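Local coordinates for peptidoglycan synthetase penicillin-binding protein 3 (Bifidobacterium adolescentis, PDB 4YE5) that probably binds penicillin and is thought to cross-link peptidoglycan as a membrane-bound transpeptidase, at residues L217-R221 and D222-Y226; L231-S234 and E235-Y238; Y360-I363 and S364-G367; R395-V398 and L399-Q402. One frame throughout, in Å; residues are numbered along the deposited sequence.

Interaction 1. Residues L217-R221 and D222-Y226; sequences LTIDR and DVQWY
Asp220 is the N-cap of helix 221-238; its OD1 accepts from two backbone N-H groups of the first turn. The sounder bond comes from Val223 N to Asp220 OD1 (3.0 Å), on the anti side of the carboxylate and a little out of its plane; the one from Asp222 N is weak, bent to 120° at the hydrogen. With CG trans to the backbone N (chi1 -177°), the Asp220 carboxylate reaches forward to these amides. The backbone then takes up the helical pattern, Gln224 N bonding to Asp220 O (2.8 Å) and Trp225 N to Arg221 O (2.9 Å).

Three charged side chains, Asp220, Arg221 and Asp222, gather at the helix start. Asp222 OD2 lies 3.6 Å from Asp220 OD1, and a water 2.7 Å from both Asp220 OD2 and Asp222 OD2 probably eases that proximity. Arg221 NH2 and Asp222 OD1 form a long salt bridge of 3.9 Å; the oxygen stands well out of the guanidinium plane, so charge alone acts. A second water links the same groups, donating to Asp222 OD1 (2.6 Å) and accepting weakly from Arg221 NH2. A third accepts from Arg221 NE in the guanidinium plane, while NH1 is held by Asn152. Gln224 OE1 accepts from Leu258 N, and NE2 donates to Glu228 OE2.

Van der Waals contact is modest: Ile219 CG2 lies against Gln224 OE1 (3.7 Å) and CB, and Val223 CG2 leans on Asp220 CB.

The turn carries strand 214-217 into helix 221-238, with Val223 and Gln224 against strand 255-260 and Val223 also against helix 535-549.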
loop_
_atom_site.group_PDB
_atom_site.type_symbol
_atom_site.label_atom_id
_atom_site.label_comp_id
_atom_site.label_asym_id
_atom_site.label_seq_id
_atom_site.Cartn_x
_atom_site.Cartn_y
_atom_site.Cartn_z
ATOM N N LEU A 217 1.645 -5.221 -7.942
ATOM C CA LEU A 217 2.262 -4.294 -6.984
ATOM C C LEU A 217 3.766 -4.244 -7.212
ATOM O O LEU A 217 4.325 -5.161 -7.801
ATOM C CB LEU A 217 2.009 -4.775 -5.536
ATOM C CG LEU A 217 0.547 -5.074 -5.161
ATOM C CD1 LEU A 217 0.461 -5.399 -3.634
ATOM C CD2 LEU A 217 -0.279 -3.854 -5.516
ATOM N N THR A 218 4.417 -3.186 -6.735
ATOM C CA THR A 218 5.874 -3.176 -6.663
ATOM C C THR A 218 6.375 -4.006 -5.464
ATOM O O THR A 218 7.561 -4.333 -5.386
ATOM C CB THR A 218 6.402 -1.756 -6.496
ATOM O OG1 THR A 218 5.859 -1.203 -5.295
ATOM C CG2 THR A 218 6.003 -0.867 -7.719
ATOM N N ILE A 219 5.471 -4.320 -4.535
ATOM C CA ILE A 219 5.827 -5.103 -3.351
ATOM C C ILE A 219 6.333 -6.482 -3.764
ATOM O O ILE A 219 5.734 -7.140 -4.611
ATOM C CB ILE A 219 4.612 -5.313 -2.415
ATOM C CG1 ILE A 219 4.047 -3.977 -1.930
ATOM C CG2 ILE A 219 4.973 -6.239 -1.227
ATOM C CD1 ILE A 219 4.935 -3.248 -0.896
ATOM N N ASP A 220 7.433 -6.908 -3.156
ATOM C CA ASP A 220 7.961 -8.265 -3.339
ATOM C C ASP A 220 7.575 -9.096 -2.124
ATOM O O ASP A 220 7.909 -8.740 -0.999
ATOM C CB ASP A 220 9.490 -8.233 -3.427
ATOM C CG ASP A 220 10.090 -9.608 -3.685
ATOM O OD1 ASP A 220 10.203 -10.391 -2.719
ATOM O OD2 ASP A 220 10.444 -9.904 -4.852
ATOM N N ARG A 221 6.904 -10.217 -2.380
ATOM C CA ARG A 221 6.344 -11.095 -1.349
ATOM C C ARG A 221 7.435 -11.547 -0.381
ATOM O O ARG A 221 7.218 -11.580 0.821
ATOM C CB ARG A 221 5.712 -12.326 -2.035
ATOM C CG ARG A 221 4.599 -13.042 -1.297
ATOM C CD ARG A 221 4.063 -14.249 -2.113
ATOM N NE ARG A 221 5.150 -15.162 -2.412
ATOM C CZ ARG A 221 5.406 -16.282 -1.743
ATOM N NH1 ARG A 221 4.609 -16.692 -0.770
ATOM N NH2 ARG A 221 6.451 -17.015 -2.082
ATOM N N ASP A 222 8.611 -11.887 -0.907
ATOM C CA ASP A 222 9.722 -12.358 -0.066
ATOM C C ASP A 222 10.326 -11.247 0.794
ATOM O O ASP A 222 10.654 -11.467 1.965
ATOM C CB ASP A 222 10.805 -13.035 -0.917
ATOM C CG ASP A 222 10.235 -14.161 -1.796
ATOM O OD1 ASP A 222 9.776 -15.184 -1.233
ATOM O OD2 ASP A 222 10.219 -14.012 -3.045
ATOM N N VAL A 223 10.490 -10.055 0.236
ATOM C CA VAL A 223 10.991 -8.943 1.061
ATOM C C VAL A 223 9.945 -8.542 2.113
ATOM O O VAL A 223 10.275 -8.257 3.268
ATOM C CB VAL A 223 11.362 -7.720 0.199
ATOM C CG1 VAL A 223 11.846 -6.555 1.075
ATOM C CG2 VAL A 223 12.447 -8.111 -0.863
ATOM N N GLN A 224 8.682 -8.501 1.705
ATOM C CA GLN A 224 7.609 -8.135 2.627
ATOM C C GLN A 224 7.537 -9.143 3.772
ATOM O O GLN A 224 7.435 -8.778 4.941
ATOM C CB GLN A 224 6.253 -8.095 1.890
ATOM C CG GLN A 224 5.080 -7.669 2.808
ATOM C CD GLN A 224 5.041 -6.161 3.083
ATOM O OE1 GLN A 224 5.552 -5.359 2.311
ATOM N NE2 GLN A 224 4.376 -5.779 4.161
ATOM N N TRP A 225 7.598 -10.421 3.433
ATOM C CA TRP A 225 7.530 -11.467 4.454
ATOM C C TRP A 225 8.694 -11.353 5.422
ATOM O O TRP A 225 8.493 -11.427 6.636
ATOM C CB TRP A 225 7.510 -12.877 3.847
ATOM C CG TRP A 225 7.325 -13.949 4.899
ATOM C CD1 TRP A 225 6.136 -14.485 5.328
ATOM C CD2 TRP A 225 8.354 -14.601 5.664
ATOM N NE1 TRP A 225 6.367 -15.425 6.303
ATOM C CE2 TRP A 225 7.716 -15.510 6.533
ATOM C CE3 TRP A 225 9.751 -14.494 5.707
ATOM C CZ2 TRP A 225 8.427 -16.308 7.433
ATOM C CZ3 TRP A 225 10.455 -15.290 6.604
ATOM C CH2 TRP A 225 9.792 -16.182 7.453
ATOM N N TYR A 226 9.908 -11.174 4.902
ATOM C CA TYR A 226 11.068 -11.094 5.808
ATOM C C TYR A 226 11.012 -9.842 6.691
ATOM O O TYR A 226 11.398 -9.854 7.866
ATOM C CB TYR A 226 12.393 -11.169 5.048
ATOM C CG TYR A 226 13.573 -11.449 5.962
ATOM C CD1 TYR A 226 13.865 -12.749 6.387
ATOM C CD2 TYR A 226 14.376 -10.427 6.401
ATOM C CE1 TYR A 226 14.939 -13.001 7.240
ATOM C CE2 TYR A 226 15.442 -10.660 7.272
ATOM C CZ TYR A 226 15.728 -11.946 7.677
ATOM O OH TYR A 226 16.801 -12.167 8.523
HETATM O O HOH W 1 11.391 -12.434 -4.855
HETATM O O HOH W 2 9.571 -17.159 -2.843
HETATM O O HOH W 3 7.306 -14.885 -4.357
#

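Interaction 2. Residues L231-S234 and E235-Y238; sequences LSDS and ENKY
Four successive i to i+4 bonds carry the backbone from Leu231-Ser234 into Glu235-Tyr238, from Glu235 N to Leu231 O through to Tyr238 N to Ser234 O, the last being the shortest at 2.8 Å. This is the final stretch of the alpha-helix 221-238.

Side chains of the second half lie back along the carbonyls of the first. The Asn236 side chain sits beside Ser232 O, its CG 3.6 Å from that oxygen. Lys237 runs out extended from CG, which passes 3.4 Å from Asp233 O. Its ammonium NZ remains 5.5 Å from Asp233 OD2, so any attraction between these opposite charges is probably weak.

Glu235 swings the other way: chi1 near 180° (-171°) sends its CG away from its own N. A water makes a weak bond to Glu235 OE2; its further link to Ser232 OG is weak and also doubtful, because that serine adopts two conformations. Ser234 is buried: its hydroxyl bonds back to Val230 O one turn earlier, and its CB lies near ring atom CD2 of Tyr238.

At the helix end Tyr238 packs beside Ser234 and also on Phe530 and Thr534, while its backbone pairs with Gln527, so the last turn is joined to the loop following strand 517-524. One face of the ring is covered by Lys237 CB, 3.8 Å above the plane and over its centre; across the turn, Tyr238 CD2 comes to 4.0 Å from Ser234 CB and to 3.4 Å from Ser234 O.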
loop_
_atom_site.group_PDB
_atom_site.type_symbol
_atom_site.label_atom_id
_atom_site.label_comp_id
_atom_site.label_asym_id
_atom_site.label_seq_id
_atom_site.Cartn_x
_atom_site.Cartn_y
_atom_site.Cartn_z
ATOM N N LEU A 231 10.192 -7.541 12.063
ATOM C CA LEU A 231 9.421 -6.747 13.024
ATOM C C LEU A 231 8.828 -7.615 14.139
ATOM O O LEU A 231 8.761 -7.183 15.297
ATOM C CB LEU A 231 8.315 -5.947 12.325
ATOM C CG LEU A 231 8.814 -4.824 11.412
ATOM C CD1 LEU A 231 7.631 -4.245 10.688
ATOM C CD2 LEU A 231 9.581 -3.744 12.224
ATOM N N SER A 232 8.389 -8.819 13.785
ATOM C CA SER A 232 7.833 -9.741 14.774
ATOM C C SER A 232 8.922 -10.193 15.751
ATOM O O SER A 232 8.733 -10.154 16.958
ATOM C CB SER A 232 7.170 -10.939 14.083
ATOM O OG SER A 232 6.941 -12.003 14.986
ATOM N N ASP A 233 10.072 -10.592 15.216
ATOM C CA ASP A 233 11.194 -11.016 16.045
ATOM C C ASP A 233 11.664 -9.844 16.919
ATOM O O ASP A 233 12.032 -10.037 18.081
ATOM C CB ASP A 233 12.368 -11.532 15.192
ATOM C CG ASP A 233 12.101 -12.909 14.569
ATOM O OD1 ASP A 233 11.254 -13.674 15.093
ATOM O OD2 ASP A 233 12.759 -13.236 13.550
ATOM N N SER A 234 11.638 -8.631 16.368
ATOM C CA SER A 234 12.030 -7.447 17.129
ATOM C C SER A 234 11.054 -7.131 18.266
ATOM O O SER A 234 11.447 -6.584 19.308
ATOM C CB SER A 234 12.167 -6.229 16.219
ATOM O OG SER A 234 13.120 -6.497 15.201
ATOM N N GLU A 235 9.780 -7.448 18.070
ATOM C CA GLU A 235 8.808 -7.308 19.157
ATOM C C GLU A 235 9.131 -8.301 20.302
ATOM O O GLU A 235 9.011 -7.976 21.492
ATOM C CB GLU A 235 7.381 -7.509 18.628
ATOM C CG GLU A 235 6.276 -7.177 19.635
ATOM C CD GLU A 235 4.884 -7.208 19.005
ATOM O OE1 GLU A 235 4.548 -6.273 18.244
ATOM O OE2 GLU A 235 4.126 -8.170 19.264
ATOM N N ASN A 236 9.526 -9.522 19.942
ATOM C CA ASN A 236 9.905 -10.517 20.952
ATOM C C ASN A 236 11.159 -10.109 21.713
ATOM O O ASN A 236 11.249 -10.278 22.926
ATOM C CB ASN A 236 10.120 -11.892 20.313
ATOM C CG ASN A 236 8.844 -12.470 19.742
ATOM O OD1 ASN A 236 7.736 -12.081 20.137
ATOM N ND2 ASN A 236 8.988 -13.399 18.797
ATOM N N LYS A 237 12.122 -9.545 20.997
ATOM C CA LYS A 237 13.373 -9.090 21.611
ATOM C C LYS A 237 13.252 -7.792 22.422
ATOM O O LYS A 237 13.787 -7.703 23.523
ATOM C CB LYS A 237 14.451 -8.877 20.538
ATOM C CG LYS A 237 14.916 -10.134 19.839
ATOM C CD LYS A 237 15.865 -9.791 18.672
ATOM C CE LYS A 237 16.261 -11.050 17.902
ATOM N NZ LYS A 237 16.640 -10.768 16.487
ATOM N N TYR A 238 12.569 -6.789 21.866
ATOM C CA TYR A 238 12.613 -5.417 22.406
ATOM C C TYR A 238 11.276 -4.898 22.915
ATOM O O TYR A 238 11.212 -3.816 23.509
ATOM C CB TYR A 238 13.136 -4.450 21.337
ATOM C CG TYR A 238 14.424 -4.908 20.676
ATOM C CD1 TYR A 238 15.588 -5.091 21.430
ATOM C CD2 TYR A 238 14.482 -5.150 19.310
ATOM C CE1 TYR A 238 16.769 -5.508 20.840
ATOM C CE2 TYR A 238 15.661 -5.562 18.702
ATOM C CZ TYR A 238 16.807 -5.735 19.478
ATOM O OH TYR A 238 17.986 -6.146 18.898
HETATM O O HOH W 4 4.538 -10.426 16.849
#

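Interaction 3. Residues Y360-I363 and S364-G367; sequences YNFI and SKFG
Phe366 and Phe362 meet at the end of helix 356-365, which closes in a Schellman motif. Gly367 has positive phi (98°), and its N bonds to Ser364 O at 2.8 Å as the chain turns out of the helix. Earlier, Ser364 N to Tyr360 O is nearly straight and Lys365 N to Asn361 O is short at 2.7 Å, but Phe366 N makes only weak bonds to Phe362 O and Ile363 O, a mark of the helix coming undone.

The close-packed side is made by buried Ile363 and Phe366, with Phe362 at its border. Phe366 projects from the last turn between helices 290-299 and 408-419, touching Leu292 and Ser295 on one and Ala414, Val417 and Ile418 on the other. Ile363 rests on Ile368, and Phe362 reaches Gln299 and Leu300.

The other side is looser and partly exposed. Tyr360, whose first torsion (chi1 178°) turns CG away from its own amide, lays its ring alongside Ser364, CE2 standing 3.8 Å from Ser364 CB. Phe362 is approached from this side as well: Lys365 stretches out fully beyond CG and runs beside it, pointing the same way, until NZ is 4.0 Å from Phe362 CE1. Asn361 slants across this lysine, with ND2 4.0 Å from Lys365 CD; the same amide nitrogen lies over one face of the Phe362 ring, offset toward its rim. On the buried side, Phe362 O sits at the edge of the Phe366 ring, in its plane, 2.9 Å from Phe366 CD2.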
loop_
_atom_site.group_PDB
_atom_site.type_symbol
_atom_site.label_atom_id
_atom_site.label_comp_id
_atom_site.label_asym_id
_atom_site.label_seq_id
_atom_site.Cartn_x
_atom_site.Cartn_y
_atom_site.Cartn_z
ATOM N N TYR A 360 11.644 26.792 5.642
ATOM C CA TYR A 360 10.397 26.167 5.202
ATOM C C TYR A 360 10.583 25.535 3.814
ATOM O O TYR A 360 10.173 24.398 3.577
ATOM C CB TYR A 360 9.263 27.202 5.138
ATOM C CG TYR A 360 7.960 26.605 4.636
ATOM C CD1 TYR A 360 7.032 26.062 5.523
ATOM C CD2 TYR A 360 7.673 26.557 3.272
ATOM C CE1 TYR A 360 5.848 25.496 5.070
ATOM C CE2 TYR A 360 6.491 25.993 2.810
ATOM C CZ TYR A 360 5.583 25.471 3.712
ATOM O OH TYR A 360 4.417 24.905 3.245
ATOM N N ASN A 361 11.191 26.299 2.903
ATOM C CA ASN A 361 11.344 25.880 1.517
ATOM C C ASN A 361 12.085 24.568 1.387
ATOM O O ASN A 361 11.646 23.685 0.674
ATOM C CB ASN A 361 12.067 26.946 0.691
ATOM C CG ASN A 361 12.322 26.493 -0.736
ATOM O OD1 ASN A 361 11.432 26.554 -1.587
ATOM N ND2 ASN A 361 13.541 26.030 -1.005
ATOM N N PHE A 362 13.206 24.423 2.081
ATOM C CA PHE A 362 13.947 23.177 1.936
ATOM C C PHE A 362 13.279 21.982 2.577
ATOM O O PHE A 362 13.290 20.900 2.011
ATOM C CB PHE A 362 15.431 23.324 2.278
ATOM C CG PHE A 362 16.221 23.899 1.125
ATOM C CD1 PHE A 362 16.685 23.077 0.106
ATOM C CD2 PHE A 362 16.423 25.265 1.019
ATOM C CE1 PHE A 362 17.385 23.618 -0.982
ATOM C CE2 PHE A 362 17.120 25.812 -0.054
ATOM C CZ PHE A 362 17.603 24.989 -1.054
ATOM N N ILE A 363 12.632 22.181 3.714
ATOM C CA ILE A 363 11.884 21.074 4.292
ATOM C C ILE A 363 10.738 20.660 3.364
ATOM O O ILE A 363 10.577 19.481 3.038
ATOM C CB ILE A 363 11.423 21.405 5.715
ATOM C CG1 ILE A 363 12.671 21.487 6.610
ATOM C CG2 ILE A 363 10.445 20.318 6.228
ATOM C CD1 ILE A 363 12.499 22.324 7.806
ATOM N N SER A 364 9.971 21.641 2.907
ATOM C CA SER A 364 8.859 21.388 1.999
ATOM C C SER A 364 9.337 20.759 0.683
ATOM O O SER A 364 8.710 19.837 0.160
ATOM C CB SER A 364 8.147 22.711 1.689
ATOM O OG SER A 364 6.931 22.469 1.003
ATOM N N LYS A 365 10.442 21.271 0.146
ATOM C CA LYS A 365 11.003 20.751 -1.105
ATOM C C LYS A 365 11.293 19.243 -1.045
ATOM O O LYS A 365 11.244 18.556 -2.066
ATOM C CB LYS A 365 12.301 21.483 -1.428
ATOM C CG LYS A 365 12.557 21.776 -2.887
ATOM C CD LYS A 365 13.849 22.608 -2.985
ATOM C CE LYS A 365 14.093 23.181 -4.372
ATOM N NZ LYS A 365 15.247 24.131 -4.333
ATOM N N PHE A 366 11.617 18.730 0.136
ATOM C CA PHE A 366 11.872 17.283 0.291
ATOM C C PHE A 366 10.583 16.458 0.343
ATOM O O PHE A 366 10.622 15.228 0.500
ATOM C CB PHE A 366 12.701 17.011 1.549
ATOM C CG PHE A 366 14.187 17.181 1.361
ATOM C CD1 PHE A 366 14.976 16.104 0.976
ATOM C CD2 PHE A 366 14.797 18.409 1.574
ATOM C CE1 PHE A 366 16.355 16.248 0.816
ATOM C CE2 PHE A 366 16.165 18.572 1.408
ATOM C CZ PHE A 366 16.952 17.497 1.028
ATOM N N GLY A 367 9.436 17.120 0.205
ATOM C CA GLY A 367 8.147 16.424 0.186
ATOM C C GLY A 367 7.395 16.423 1.518
ATOM O O GLY A 367 6.330 15.805 1.642
#

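Interaction 4. Residues R395-V398 and L399-Q402; sequences RNTV and LFGQ
Thr397 O is gripped by two backbone amides, Phe400 N at 3.0 Å and Gln402 N at 3.1 Å, which approach from opposite faces of its carbonyl plane and so fix the loop that follows the helix. Just before it, Leu399 N bonds to Asn396 O at 2.9 Å. Gly401, with positive phi (75°), lets the chain double back for the Gln402 bond.

Two waters complete the turn. One accepts from Thr397 OG1 and donates to Gln402 O; the other donates to Val398 O at 2.6 Å and receives a weak bond from Gly401 N. Val398 CA adds a CA-H...O contact to Gln402 O.

Phe400 folds back against Thr397. With CG between the backbone N and the carbonyl carbon (chi1 44°), one face of its ring is turned to Thr397, whose CA makes a CH-pi contact 3.8 Å from the ring centroid and 21° off its normal. Thr397 CG2 touches the far end of the ring, 4.0 Å from Phe400 CZ, and Thr397 CB meets Gln402 CB where the two side chains cross at about a right angle. Leu399 runs alongside Asn396, whose amide is held by Arg359 and Tyr322.

Among its neighbours, Leu399 packs between helix 356-365, at Arg359, and helix 290-299, at Ala293. Phe400 lies against helix 344-350 and touches Lys290 of a probable SxxK motif, the signature of penicillin-binding transpeptidases, while Gly401 pairs through its backbone with Gly286.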
loop_
_atom_site.group_PDB
_atom_site.type_symbol
_atom_site.label_atom_id
_atom_site.label_comp_id
_atom_site.label_asym_id
_atom_site.label_seq_id
_atom_site.Cartn_x
_atom_site.Cartn_y
_atom_site.Cartn_z
ATOM N N ARG A 395 10.891 28.191 14.910
ATOM C CA ARG A 395 11.691 28.498 13.720
ATOM C C ARG A 395 13.049 27.803 13.815
ATOM O O ARG A 395 13.694 27.547 12.800
ATOM C CB ARG A 395 11.878 30.016 13.538
ATOM C CG ARG A 395 12.846 30.642 14.535
ATOM C CD ARG A 395 13.097 32.119 14.254
ATOM N NE ARG A 395 13.671 32.362 12.929
ATOM C CZ ARG A 395 14.974 32.457 12.678
ATOM N NH1 ARG A 395 15.400 32.687 11.440
ATOM N NH2 ARG A 395 15.855 32.325 13.663
ATOM N N ASN A 396 13.471 27.485 15.039
ATOM C CA ASN A 396 14.741 26.783 15.263
ATOM C C ASN A 396 14.624 25.268 15.409
ATOM O O ASN A 396 15.435 24.508 14.857
ATOM C CB ASN A 396 15.465 27.388 16.470
ATOM C CG ASN A 396 16.184 28.666 16.117
ATOM O OD1 ASN A 396 16.919 28.714 15.126
ATOM N ND2 ASN A 396 15.961 29.723 16.903
ATOM N N THR A 397 13.608 24.814 16.138
ATOM C CA THR A 397 13.379 23.372 16.293
ATOM C C THR A 397 13.112 22.696 14.944
ATOM O O THR A 397 13.383 21.507 14.767
ATOM C CB THR A 397 12.202 23.066 17.253
ATOM O OG1 THR A 397 10.994 23.605 16.714
ATOM C CG2 THR A 397 12.446 23.679 18.645
ATOM N N VAL A 398 12.602 23.456 13.980
ATOM C CA VAL A 398 12.349 22.893 12.650
ATOM C C VAL A 398 13.667 22.431 11.999
ATOM O O VAL A 398 13.669 21.554 11.131
ATOM C CB VAL A 398 11.604 23.906 11.738
ATOM C CG1 VAL A 398 12.577 24.852 11.060
ATOM C CG2 VAL A 398 10.772 23.179 10.695
ATOM N N LEU A 399 14.786 23.008 12.439
ATOM C CA LEU A 399 16.108 22.628 11.928
ATOM C C LEU A 399 16.477 21.220 12.345
ATOM O O LEU A 399 17.260 20.558 11.665
ATOM C CB LEU A 399 17.199 23.577 12.440
ATOM C CG LEU A 399 17.117 25.053 12.050
ATOM C CD1 LEU A 399 18.295 25.812 12.672
ATOM C CD2 LEU A 399 17.087 25.219 10.514
ATOM N N PHE A 400 15.943 20.761 13.472
ATOM C CA PHE A 400 16.299 19.420 13.939
ATOM C C PHE A 400 15.134 18.442 14.100
ATOM O O PHE A 400 15.102 17.636 15.027
ATOM C CB PHE A 400 17.214 19.448 15.177
ATOM C CG PHE A 400 16.815 20.440 16.242
ATOM C CD1 PHE A 400 15.931 20.084 17.253
ATOM C CD2 PHE A 400 17.378 21.708 16.263
ATOM C CE1 PHE A 400 15.600 20.996 18.263
ATOM C CE2 PHE A 400 17.044 22.626 17.254
ATOM C CZ PHE A 400 16.155 22.265 18.260
ATOM N N GLY A 401 14.192 18.497 13.162
ATOM C CA GLY A 401 13.163 17.478 13.075
ATOM C C GLY A 401 12.079 17.572 14.123
ATOM O O GLY A 401 11.443 16.570 14.408
ATOM N N GLN A 402 11.859 18.767 14.684
ATOM C CA GLN A 402 10.782 18.968 15.662
ATOM C C GLN A 402 9.783 20.024 15.204
ATOM O O GLN A 402 10.138 20.996 14.528
ATOM C CB GLN A 402 11.341 19.356 17.041
ATOM C CG GLN A 402 12.171 18.264 17.712
ATOM C CD GLN A 402 12.744 18.701 19.052
ATOM O OE1 GLN A 402 12.303 19.692 19.637
ATOM N NE2 GLN A 402 13.740 17.972 19.535
HETATM O O HOH W 5 9.353 23.614 14.092
HETATM O O HOH W 6 14.310 19.241 10.062
#

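In the fold
From the N terminus, interaction 1 comes first, turning strand 214-217 into helix 221-238, and interaction 2 lies on the last turns of that same helix, its centre about 19 Å from the centre of interaction 1. The chain then builds much of the transpeptidase region before interaction 3 ends helix 356-365; interaction 4 lies where the chain leaves helix 394-397 for the following loop. All four are local turns in series; none nests in or crosses another, and none closes a long loop. Interactions 3 and 4 do touch, through Ile363 CD1 and Val398 CG2 at 3.5 Å, joining two successive helices, whereas interactions 1 and 2 stand over 20 Å from interaction 4 by nearest atoms.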